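Local coordinates for Dna-binding protein RAP1 (Saccharomyces cerevisiae, PDB 4BJT), which binds DNA and, through its C-terminal domain, the Rap1-binding module of Rif1, and so probably helps to build the protein assembly at yeast telomeres, at residues N54-I57 and Y58-D62; F144-M147 and F148-V152; I161-H164 and D165-E168. All blocks are in the same frame, centred on the assembly; numbering follows the deposited sequence.

Contact 1. Residues N54-I57 and Y58-D62; sequences NEDI and YDNID. With EDO (1,2-ethanediol), chain I.
I57 carries CG1 between its backbone N and carbonyl carbon (chi1 67°), while Y58 has CG anti to its carbonyl carbon, beside the backbone N (chi1 -63°); the two neighbours therefore run side by side. I57 CG1 lies over one face of the phenol ring, 4.1 Å from its centroid, in a CH-pi contact. C1 of a 1,2-ethanediol, probably from the crystallisation liquor, sits over the same face, and its O2 makes a weak hydrogen bond to I57 O. E55 O comes to the ring edge and takes the Y58 N-H at 2.9 Å. The next carbonyl is gripped twice: D56 O accepts D59 N from well above its plane and N60 N almost in line with C=O, both at 3.0 Å. In one of two modelled N60 conformers a water can bridge D56 and N60, whose planes lie 38° apart, donating to D56 OD2 at 3.0 Å and accepting from N60 ND2 at 3.2 Å. The acidic ends of E55 and D59 turn elsewhere, to R142, with E55 also reaching R189. Bonds from residues three and four positions on are those of a single short helical turn, here laid on the protein surface against helix 140-150.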
ATOM      1  N   ASN C  54     -17.069  -3.947  -3.463  1.00 23.51           N
ATOM      2  CA  ASN C  54     -17.133  -2.627  -4.090  1.00 22.02           C
ATOM      3  C   ASN C  54     -15.790  -1.871  -3.979  1.00 22.85           C
ATOM      4  O   ASN C  54     -15.654  -0.792  -4.557  1.00 22.30           O
ATOM      5  CB  ASN C  54     -18.290  -1.823  -3.558  1.00 22.62           C
ATOM      6  CG  ASN C  54     -18.193  -1.461  -2.123  1.00 25.36           C
ATOM      7  OD1 ASN C  54     -17.159  -1.673  -1.463  1.00 23.63           O
ATOM      8  ND2 ASN C  54     -19.296  -0.958  -1.582  1.00 25.46           N
ATOM      9  N   GLU C  55     -14.791  -2.437  -3.288  1.00 20.06           N
ATOM     10  CA  GLU C  55     -13.442  -1.866  -3.252  1.00 20.26           C
ATOM     11  C   GLU C  55     -12.721  -2.136  -4.576  1.00 21.74           C
ATOM     12  O   GLU C  55     -11.645  -1.553  -4.792  1.00 21.22           O
ATOM     13  CB  GLU C  55     -12.593  -2.475  -2.140  1.00 21.76           C
ATOM     14  CG  GLU C  55     -13.102  -2.195  -0.744  1.00 23.62           C
ATOM     15  CD  GLU C  55     -12.206  -2.749   0.342  1.00 22.40           C
ATOM     16  OE1 GLU C  55     -11.137  -3.310   0.017  1.00 22.23           O
ATOM     17  OE2 GLU C  55     -12.568  -2.620   1.534  1.00 22.57           O
ATOM     18  N   ASP C  56     -13.262  -3.012  -5.449  1.00 20.01           N
ATOM     19  CA  ASP C  56     -12.586  -3.332  -6.698  1.00 21.29           C
ATOM     20  C   ASP C  56     -12.362  -2.106  -7.588  1.00 23.52           C
ATOM     21  O   ASP C  56     -11.410  -2.103  -8.366  1.00 23.58           O
ATOM     22  CB  ASP C  56     -13.270  -4.476  -7.440  1.00 24.27           C
ATOM     23  CG  ASP C  56     -14.683  -4.237  -7.921  1.00 29.23           C
ATOM     24  OD1 ASP C  56     -15.128  -3.066  -7.903  1.00 27.09           O
ATOM     25  OD2 ASP C  56     -15.328  -5.217  -8.395  1.00 29.96           O
ATOM     26  N   ILE C  57     -13.135  -1.029  -7.390  1.00 21.06           N
ATOM     27  CA  ILE C  57     -12.938   0.201  -8.150  1.00 20.74           C
ATOM     28  C   ILE C  57     -11.566   0.822  -7.873  1.00 22.69           C
ATOM     29  O   ILE C  57     -11.059   1.571  -8.718  1.00 22.96           O
ATOM     30  CB  ILE C  57     -14.062   1.238  -7.938  1.00 23.31           C
ATOM     31  CG1 ILE C  57     -14.081   1.805  -6.501  1.00 23.68           C
ATOM     32  CG2 ILE C  57     -15.423   0.644  -8.349  1.00 27.21           C
ATOM     33  CD1 ILE C  57     -15.014   2.957  -6.305  1.00 30.83           C
ATOM     34  N   TYR C  58     -10.989   0.552  -6.707  1.00 20.32           N
ATOM     35  CA  TYR C  58      -9.661   1.079  -6.362  1.00 18.39           C
ATOM     36  C   TYR C  58      -8.533   0.244  -6.982  1.00 21.64           C
ATOM     37  O   TYR C  58      -7.395   0.709  -7.070  1.00 20.55           O
ATOM     38  CB  TYR C  58      -9.496   1.159  -4.844  1.00 18.63           C
ATOM     39  CG  TYR C  58     -10.484   2.123  -4.228  1.00 19.05           C
ATOM     40  CD1 TYR C  58     -10.235   3.490  -4.213  1.00 21.14           C
ATOM     41  CD2 TYR C  58     -11.688   1.677  -3.708  1.00 20.77           C
ATOM     42  CE1 TYR C  58     -11.158   4.384  -3.678  1.00 21.68           C
ATOM     43  CE2 TYR C  58     -12.619   2.561  -3.176  1.00 21.68           C
ATOM     44  CZ  TYR C  58     -12.342   3.913  -3.144  1.00 23.47           C
ATOM     45  OH  TYR C  58     -13.277   4.820  -2.689  1.00 27.07           O
ATOM     46  N   ASP C  59      -8.827  -1.005  -7.340  1.00 20.02           N
ATOM     47  CA  ASP C  59      -7.865  -1.923  -7.952  1.00 21.19           C
ATOM     48  C   ASP C  59      -7.897  -1.932  -9.477  1.00 23.01           C
ATOM     49  O   ASP C  59      -6.909  -2.335 -10.099  1.00 23.53           O
ATOM     50  CB  ASP C  59      -8.193  -3.365  -7.514  1.00 22.85           C
ATOM     51  CG  ASP C  59      -8.012  -3.620  -6.040  1.00 28.98           C
ATOM     52  OD1 ASP C  59      -7.090  -3.014  -5.445  1.00 26.99           O
ATOM     53  OD2 ASP C  59      -8.854  -4.350  -5.449  1.00 29.09           O
ATOM     54  N   ASN C  60      -9.027  -1.566 -10.076  1.00 22.44           N
ATOM     55  CA  ASN C  60      -9.249  -1.659 -11.526  0.66 22.49           C
ATOM     56  C   ASN C  60      -9.016  -0.373 -12.294  1.00 24.81           C
ATOM     57  O   ASN C  60      -9.416  -0.290 -13.463  1.00 26.82           O
ATOM     58  CB  ASN C  60     -10.691  -2.134 -11.774  0.66 24.27           C
ATOM     59  CG  ASN C  60     -11.026  -3.433 -11.179  0.66 37.09           C
ATOM     60  OD1 ASN C  60     -10.148  -4.250 -10.932  0.66 34.67           O
ATOM     61  ND2 ASN C  60     -12.311  -3.722 -11.135  0.66 32.67           N
ATOM     62  N   ILE C  61      -8.348   0.609 -11.691  1.00 21.53           N
ATOM     63  CA  ILE C  61      -8.004   1.868 -12.358  1.00 20.81           C
ATOM     64  C   ILE C  61      -7.193   1.461 -13.603  1.00 24.12           C
ATOM     65  O   ILE C  61      -6.277   0.652 -13.490  1.00 22.97           O
ATOM     66  CB  ILE C  61      -7.160   2.759 -11.417  1.00 22.27           C
ATOM     67  CG1 ILE C  61      -8.040   3.318 -10.299  1.00 23.33           C
ATOM     68  CG2 ILE C  61      -6.468   3.905 -12.205  1.00 23.32           C
ATOM     69  CD1 ILE C  61      -7.274   3.865  -9.129  1.00 22.30           C
ATOM     70  N   ASP C  62      -7.531   2.008 -14.768  1.00 20.86           N
ATOM     71  CA  ASP C  62      -6.874   1.650 -16.035  1.00 21.13           C
ATOM     72  C   ASP C  62      -5.458   2.230 -16.039  1.00 21.73           C
ATOM     73  O   ASP C  62      -5.284   3.444 -16.011  1.00 22.31           O
ATOM     74  CB  ASP C  62      -7.678   2.187 -17.212  1.00 23.09           C
ATOM     75  CG  ASP C  62      -7.115   1.861 -18.582  1.00 32.54           C
ATOM     76  OD1 ASP C  62      -5.990   1.346 -18.653  1.00 28.73           O
ATOM     77  OD2 ASP C  62      -7.832   2.077 -19.589  1.00 36.64           O
TER
HETATM   78  C1  EDO I1828     -12.100   5.092  -7.385  1.00 37.57           C
HETATM   79  O1  EDO I1828     -10.709   5.041  -7.730  1.00 46.93           O
HETATM   80  C2  EDO I1828     -12.905   5.454  -8.649  1.00 44.55           C
HETATM   81  O2  EDO I1828     -12.836   4.387  -9.571  1.00 50.11           O
HETATM   82  O   HOH W   1     -13.482  -6.523 -10.292  1.00 43.45           O

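Contact 2. Residues F144-M147 and F148-V152; sequences FLNM and FKDNV
Over one face of the F148 ring lies the backbone carbonyl of F144, its O 3.1 Å from F148 CG, and M147 SD approaches the same ring obliquely. The F144 ring meets F148 obliquely as well: F144 CD1 touches F148 CZ at 3.9 Å, with the planes 50° apart. This is the C-terminal end of helix 140-150, where i to i+4 bonds join F148 N to F144 O, K149 N to L145 O and D150 N to N146 O. Both phenyl groups are buried; F144 continues into F91, edge to face, and into F125 and I129 of helix 123-132, while F148 packs on P70 and T88. M147 stretches out fully, CG anti to the backbone N (chi1 174°), and the extended chain carries its sulfur to 4.1 Å from F148 CE1, a Met-aromatic contact. On the opposite flank a water lies between N146 OD1 (2.6 Å) and D150 OD2 (2.8 Å), close enough to bridge them, while N146 ND2 is held by R142 O. The helix closes at D150; N151, with positive phi (58°), is the first residue to leave it. M147 O then receives two weak bonds, from N151 N at 2.9 Å and from V152 N at 3.3 Å, and the chain beyond the helix brings V152 O to 3.4 Å from M147 CA in a CA-H...O contact.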
ATOM      1  N   PHE C 144      -0.195   1.983  -5.321  1.00 16.51           N
ATOM      2  CA  PHE C 144       0.448   2.697  -6.452  1.00 15.97           C
ATOM      3  C   PHE C 144      -0.544   3.245  -7.455  1.00 17.65           C
ATOM      4  O   PHE C 144      -0.377   4.375  -7.905  1.00 17.25           O
ATOM      5  CB  PHE C 144       1.485   1.807  -7.141  1.00 16.31           C
ATOM      6  CG  PHE C 144       2.706   1.606  -6.291  1.00 16.64           C
ATOM      7  CD1 PHE C 144       3.597   2.634  -6.090  1.00 19.20           C
ATOM      8  CD2 PHE C 144       2.929   0.412  -5.643  1.00 18.86           C
ATOM      9  CE1 PHE C 144       4.709   2.464  -5.267  1.00 19.49           C
ATOM     10  CE2 PHE C 144       4.032   0.257  -4.797  1.00 22.70           C
ATOM     11  CZ  PHE C 144       4.911   1.283  -4.624  1.00 20.61           C
ATOM     12  N   LEU C 145      -1.595   2.485  -7.821  1.00 15.34           N
ATOM     13  CA  LEU C 145      -2.544   3.021  -8.792  1.00 16.25           C
ATOM     14  C   LEU C 145      -3.168   4.299  -8.298  1.00 16.91           C
ATOM     15  O   LEU C 145      -3.344   5.237  -9.069  1.00 18.78           O
ATOM     16  CB  LEU C 145      -3.655   2.023  -9.095  1.00 18.34           C
ATOM     17  CG  LEU C 145      -3.246   0.795  -9.902  1.00 22.19           C
ATOM     18  CD1 LEU C 145      -4.307  -0.316  -9.777  1.00 23.04           C
ATOM     19  CD2 LEU C 145      -2.997   1.159 -11.368  1.00 20.00           C
ATOM     20  N   ASN C 146      -3.568   4.331  -7.010  1.00 15.99           N
ATOM     21  CA  ASN C 146      -4.235   5.508  -6.458  1.00 17.14           C
ATOM     22  C   ASN C 146      -3.255   6.650  -6.220  1.00 19.78           C
ATOM     23  O   ASN C 146      -3.576   7.795  -6.501  1.00 19.92           O
ATOM     24  CB  ASN C 146      -5.051   5.137  -5.224  1.00 16.07           C
ATOM     25  CG  ASN C 146      -6.286   4.374  -5.637  1.00 18.11           C
ATOM     26  OD1 ASN C 146      -7.324   4.962  -5.910  1.00 20.09           O
ATOM     27  ND2 ASN C 146      -6.181   3.085  -5.733  1.00 17.28           N
ATOM     28  N   MET C 147      -2.044   6.353  -5.764  1.00 17.03           N
ATOM     29  CA  MET C 147      -0.992   7.352  -5.618  1.00 16.45           C
ATOM     30  C   MET C 147      -0.746   8.037  -6.954  1.00 20.03           C
ATOM     31  O   MET C 147      -0.697   9.263  -7.048  1.00 19.74           O
ATOM     32  CB  MET C 147       0.295   6.661  -5.136  1.00 18.18           C
ATOM     33  CG  MET C 147       1.516   7.600  -5.075  1.00 20.82           C
ATOM     34  SD  MET C 147       2.980   6.563  -4.882  1.00 24.14           S
ATOM     35  CE  MET C 147       4.356   7.774  -4.931  1.00 22.52           C
ATOM     36  N   PHE C 148      -0.575   7.240  -7.989  1.00 18.22           N
ATOM     37  CA  PHE C 148      -0.277   7.777  -9.308  1.00 17.07           C
ATOM     38  C   PHE C 148      -1.443   8.523  -9.933  1.00 22.41           C
ATOM     39  O   PHE C 148      -1.225   9.590 -10.520  1.00 23.92           O
ATOM     40  CB  PHE C 148       0.161   6.667 -10.254  1.00 16.78           C
ATOM     41  CG  PHE C 148       1.393   5.858  -9.907  1.00 15.70           C
ATOM     42  CD1 PHE C 148       2.377   6.376  -9.079  1.00 17.36           C
ATOM     43  CD2 PHE C 148       1.693   4.704 -10.612  1.00 19.93           C
ATOM     44  CE1 PHE C 148       3.557   5.667  -8.848  1.00 18.53           C
ATOM     45  CE2 PHE C 148       2.868   4.012 -10.383  1.00 20.19           C
ATOM     46  CZ  PHE C 148       3.816   4.532  -9.547  1.00 18.77           C
ATOM     47  N   LYS C 149      -2.668   7.979  -9.833  1.00 20.87           N
ATOM     48  CA  LYS C 149      -3.826   8.655 -10.418  0.58 21.80           C
ATOM     49  C   LYS C 149      -4.094   9.979  -9.703  1.00 28.63           C
ATOM     50  O   LYS C 149      -4.350  10.985 -10.373  1.00 31.26           O
ATOM     51  CB  LYS C 149      -5.072   7.750 -10.371  0.58 23.02           C
ATOM     52  CG  LYS C 149      -6.263   8.276 -11.182  0.58 27.56           C
ATOM     53  CD  LYS C 149      -7.519   7.425 -10.988  0.58 33.00           C
ATOM     54  CE  LYS C 149      -8.740   8.055 -11.611  0.58 42.00           C
ATOM     55  NZ  LYS C 149      -9.907   7.137 -11.583  0.58 47.83           N
ATOM     56  N   ASP C 150      -4.046   9.986  -8.366  1.00 26.37           N
ATOM     57  CA  ASP C 150      -4.362  11.166  -7.557  1.00 27.79           C
ATOM     58  C   ASP C 150      -3.209  12.155  -7.441  1.00 27.70           C
ATOM     59  O   ASP C 150      -3.434  13.261  -6.948  1.00 27.51           O
ATOM     60  CB  ASP C 150      -4.784  10.750  -6.135  1.00 30.23           C
ATOM     61  CG  ASP C 150      -5.974   9.807  -5.978  1.00 48.46           C
ATOM     62  OD1 ASP C 150      -6.819   9.753  -6.898  1.00 49.44           O
ATOM     63  OD2 ASP C 150      -6.074   9.155  -4.907  1.00 55.84           O
ATOM     64  N   ASN C 151      -1.983  11.750  -7.789  1.00 24.16           N
ATOM     65  CA  ASN C 151      -0.809  12.615  -7.632  1.00 23.66           C
ATOM     66  C   ASN C 151      -0.641  13.037  -6.163  1.00 27.62           C
ATOM     67  O   ASN C 151      -0.408  14.206  -5.862  1.00 28.55           O
ATOM     68  CB  ASN C 151      -0.943  13.842  -8.565  1.00 28.98           C
ATOM     69  CG  ASN C 151       0.268  14.711  -8.616  1.00 41.26           C
ATOM     70  OD1 ASN C 151       1.364  14.264  -8.324  1.00 37.10           O
ATOM     71  ND2 ASN C 151       0.074  16.006  -8.867  1.00 40.77           N
ATOM     72  N   VAL C 152      -0.823  12.077  -5.235  1.00 24.51           N
ATOM     73  CA  VAL C 152      -0.752  12.326  -3.798  1.00 24.38           C
ATOM     74  C   VAL C 152      -0.158  11.092  -3.151  1.00 24.47           C
ATOM     75  O   VAL C 152      -0.499   9.975  -3.542  1.00 24.57           O
ATOM     76  CB  VAL C 152      -2.150  12.659  -3.220  1.00 31.84           C
ATOM     77  CG1 VAL C 152      -3.069  11.453  -3.325  1.00 33.48           C
ATOM     78  CG2 VAL C 152      -2.048  13.133  -1.772  1.00 32.29           C
TER
HETATM   79  O   HOH W   2      -8.188   7.431  -5.534  1.00 40.41           O

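Contact 3. Residues I161-H164 and D165-E168; sequences IWTH and DDDE
D166 reaches back from the first turn of helix 164-171 to T163, and its side chain can be followed atom by atom. CB rests against the indole of W162, 3.6 Å from CE3, with the carboxylate plane at right angles to the ring. CG, anti to the carbonyl carbon (chi1 -69°), is thereby led back to 3.1 Å from T163 OG1. OD1 lies 3.4 Å from the same T163 OG1, without a hydrogen bond. OD2 takes the T163 N-H at 3.2 Å, a nearly straight bond (174°) that arrives from above the carboxylate plane. The return bond runs from D166 N to T163 OG1 at 3.1 Å; the threonine hydroxyl is placed for it between the backbone N and the carbonyl carbon. Together the two bonds form a capping box with T163 as N-cap. OD2 also meets K184 in a salt bridge and accepts from H185, whose ring stacks on W162. With an alanine here the carboxylate is gone, and T163 N would probably lose its partner while K184 and H185 are left without theirs. D167 sets OD1 3.4 Å from W162 CE3, its carboxylate only 15° from the indole plane; the same oxygen pairs with R193, which makes a cation-pi contact with W162. A water links W162 O to D167 OD2. E168, one turn after H164, bends at chi2 and lays CG over a face of the H164 ring, 4.0 Å from the centroid. Four consecutive acidic side chains at the N-terminal end of a helix would be expected to interact favourably with its dipole, and for the buried D166 the capping N-H and nearby K184 probably stabilise the ionised carboxylate.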
ATOM      1  N   ILE C 161      -5.676   1.524   3.047  1.00 17.07           N
ATOM      2  CA  ILE C 161      -4.487   2.363   3.162  1.00 16.34           C
ATOM      3  C   ILE C 161      -4.680   3.273   4.339  1.00 20.16           C
ATOM      4  O   ILE C 161      -5.469   4.213   4.286  1.00 20.14           O
ATOM      5  CB  ILE C 161      -4.262   3.156   1.835  1.00 18.24           C
ATOM      6  CG1 ILE C 161      -4.188   2.179   0.648  1.00 18.27           C
ATOM      7  CG2 ILE C 161      -3.022   4.062   1.952  1.00 18.48           C
ATOM      8  CD1 ILE C 161      -3.859   2.793  -0.674  1.00 22.11           C
ATOM      9  N   TRP C 162      -3.998   2.953   5.449  1.00 19.19           N
ATOM     10  CA  TRP C 162      -4.141   3.709   6.676  1.00 19.14           C
ATOM     11  C   TRP C 162      -3.304   4.974   6.659  1.00 23.77           C
ATOM     12  O   TRP C 162      -2.082   4.908   6.607  1.00 24.64           O
ATOM     13  CB  TRP C 162      -3.748   2.843   7.883  1.00 17.85           C
ATOM     14  CG  TRP C 162      -4.736   1.766   8.163  1.00 18.65           C
ATOM     15  CD1 TRP C 162      -4.804   0.533   7.594  1.00 20.34           C
ATOM     16  CD2 TRP C 162      -5.801   1.827   9.117  1.00 19.48           C
ATOM     17  NE1 TRP C 162      -5.870  -0.166   8.105  1.00 20.48           N
ATOM     18  CE2 TRP C 162      -6.506   0.608   9.041  1.00 21.73           C
ATOM     19  CE3 TRP C 162      -6.213   2.789  10.038  1.00 21.41           C
ATOM     20  CZ2 TRP C 162      -7.613   0.333   9.848  1.00 22.17           C
ATOM     21  CZ3 TRP C 162      -7.280   2.501  10.857  1.00 23.27           C
ATOM     22  CH2 TRP C 162      -8.005   1.310  10.718  1.00 23.49           C
ATOM     23  N   THR C 163      -3.946   6.116   6.789  1.00 22.41           N
ATOM     24  CA  THR C 163      -3.245   7.388   6.882  1.00 21.78           C
ATOM     25  C   THR C 163      -2.983   7.754   8.350  1.00 25.11           C
ATOM     26  O   THR C 163      -3.547   7.167   9.281  1.00 24.17           O
ATOM     27  CB  THR C 163      -4.075   8.477   6.232  1.00 25.07           C
ATOM     28  OG1 THR C 163      -5.287   8.593   6.973  1.00 25.03           O
ATOM     29  CG2 THR C 163      -4.371   8.183   4.773  1.00 26.08           C
ATOM     30  N   HIS C 164      -2.181   8.805   8.547  1.00 25.06           N
ATOM     31  CA  HIS C 164      -1.930   9.320   9.894  1.00 27.66           C
ATOM     32  C   HIS C 164      -3.241   9.716  10.564  1.00 31.49           C
ATOM     33  O   HIS C 164      -3.479   9.357  11.717  1.00 30.68           O
ATOM     34  CB  HIS C 164      -0.974  10.518   9.826  1.00 30.79           C
ATOM     35  CG  HIS C 164      -0.781  11.189  11.152  1.00 37.73           C
ATOM     36  ND1 HIS C 164       0.079  10.668  12.106  1.00 41.62           N
ATOM     37  CD2 HIS C 164      -1.387  12.287  11.661  1.00 42.40           C
ATOM     38  CE1 HIS C 164      -0.016  11.475  13.157  1.00 42.74           C
ATOM     39  NE2 HIS C 164      -0.879  12.468  12.931  1.00 43.59           N
ATOM     40  N   ASP C 165      -4.126  10.411   9.825  1.00 29.59           N
ATOM     41  CA  ASP C 165      -5.430  10.809  10.352  1.00 30.49           C
ATOM     42  C   ASP C 165      -6.278   9.608  10.759  1.00 30.16           C
ATOM     43  O   ASP C 165      -6.982   9.665  11.755  1.00 31.16           O
ATOM     44  CB  ASP C 165      -6.190  11.666   9.323  1.00 33.43           C
ATOM     45  CG  ASP C 165      -5.636  13.074   9.154  1.00 48.19           C
ATOM     46  OD1 ASP C 165      -4.778  13.486   9.984  1.00 49.81           O
ATOM     47  OD2 ASP C 165      -6.090  13.783   8.222  1.00 50.55           O
ATOM     48  N   ASP C 166      -6.227   8.528   9.973  1.00 25.52           N
ATOM     49  CA  ASP C 166      -6.975   7.318  10.295  1.00 25.30           C
ATOM     50  C   ASP C 166      -6.473   6.723  11.607  1.00 25.46           C
ATOM     51  O   ASP C 166      -7.277   6.297  12.426  1.00 26.12           O
ATOM     52  CB  ASP C 166      -6.830   6.250   9.197  1.00 24.49           C
ATOM     53  CG  ASP C 166      -7.489   6.557   7.883  1.00 25.62           C
ATOM     54  OD1 ASP C 166      -8.378   7.418   7.854  1.00 28.04           O
ATOM     55  OD2 ASP C 166      -7.149   5.877   6.863  1.00 22.23           O
ATOM     56  N   ASP C 167      -5.146   6.660  11.785  1.00 23.80           N
ATOM     57  CA  ASP C 167      -4.575   6.107  13.021  1.00 24.75           C
ATOM     58  C   ASP C 167      -4.935   6.967  14.238  1.00 31.64           C
ATOM     59  O   ASP C 167      -5.222   6.422  15.294  1.00 33.32           O
ATOM     60  CB  ASP C 167      -3.069   5.907  12.891  1.00 26.22           C
ATOM     61  CG  ASP C 167      -2.677   4.739  12.004  1.00 32.31           C
ATOM     62  OD1 ASP C 167      -3.493   3.801  11.859  1.00 27.61           O
ATOM     63  OD2 ASP C 167      -1.513   4.732  11.490  1.00 31.55           O
ATOM     64  N   GLU C 168      -5.021   8.282  14.063  1.00 29.62           N
ATOM     65  CA  GLU C 168      -5.452   9.172  15.138  1.00 31.66           C
ATOM     66  C   GLU C 168      -6.938   8.948  15.462  1.00 35.96           C
ATOM     67  O   GLU C 168      -7.307   8.885  16.644  1.00 36.64           O
ATOM     68  CB  GLU C 168      -5.156  10.634  14.769  1.00 33.98           C
ATOM     69  CG  GLU C 168      -3.670  10.945  14.738  1.00 42.61           C
ATOM     70  CD  GLU C 168      -2.928  10.807  16.060  1.00 67.35           C
ATOM     71  OE1 GLU C 168      -3.560  10.967  17.130  1.00 62.78           O
ATOM     72  OE2 GLU C 168      -1.708  10.529  16.024  1.00 59.58           O
TER
HETATM   73  O   HOH W   3      -0.398   5.569   8.860  1.00 28.97           O

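Overall arrangement
Contacts 1 and 2 meet directly, their centres 12 Å apart. The probable hydrogen bond from N146 ND2 to Y58 O, 3.0 Å long, ties the short turn 56-59 to helix 140-150, and I61 packs CD1 against N146 OD1 and CG2 against K149 CD beside it. A bound 1,2-ethanediol lies near both, about 4 Å from the N146 side chain. Contact 3 touches neither: its centre is about 17 Å from that of contact 2 and 21 Å from that of contact 1, with nearest atoms about 5 Å and 7 Å away. It opens helix 164-171, the next helix in the chain after the one that contact 2 ends; all three belong to the Rap1 C-terminal domain.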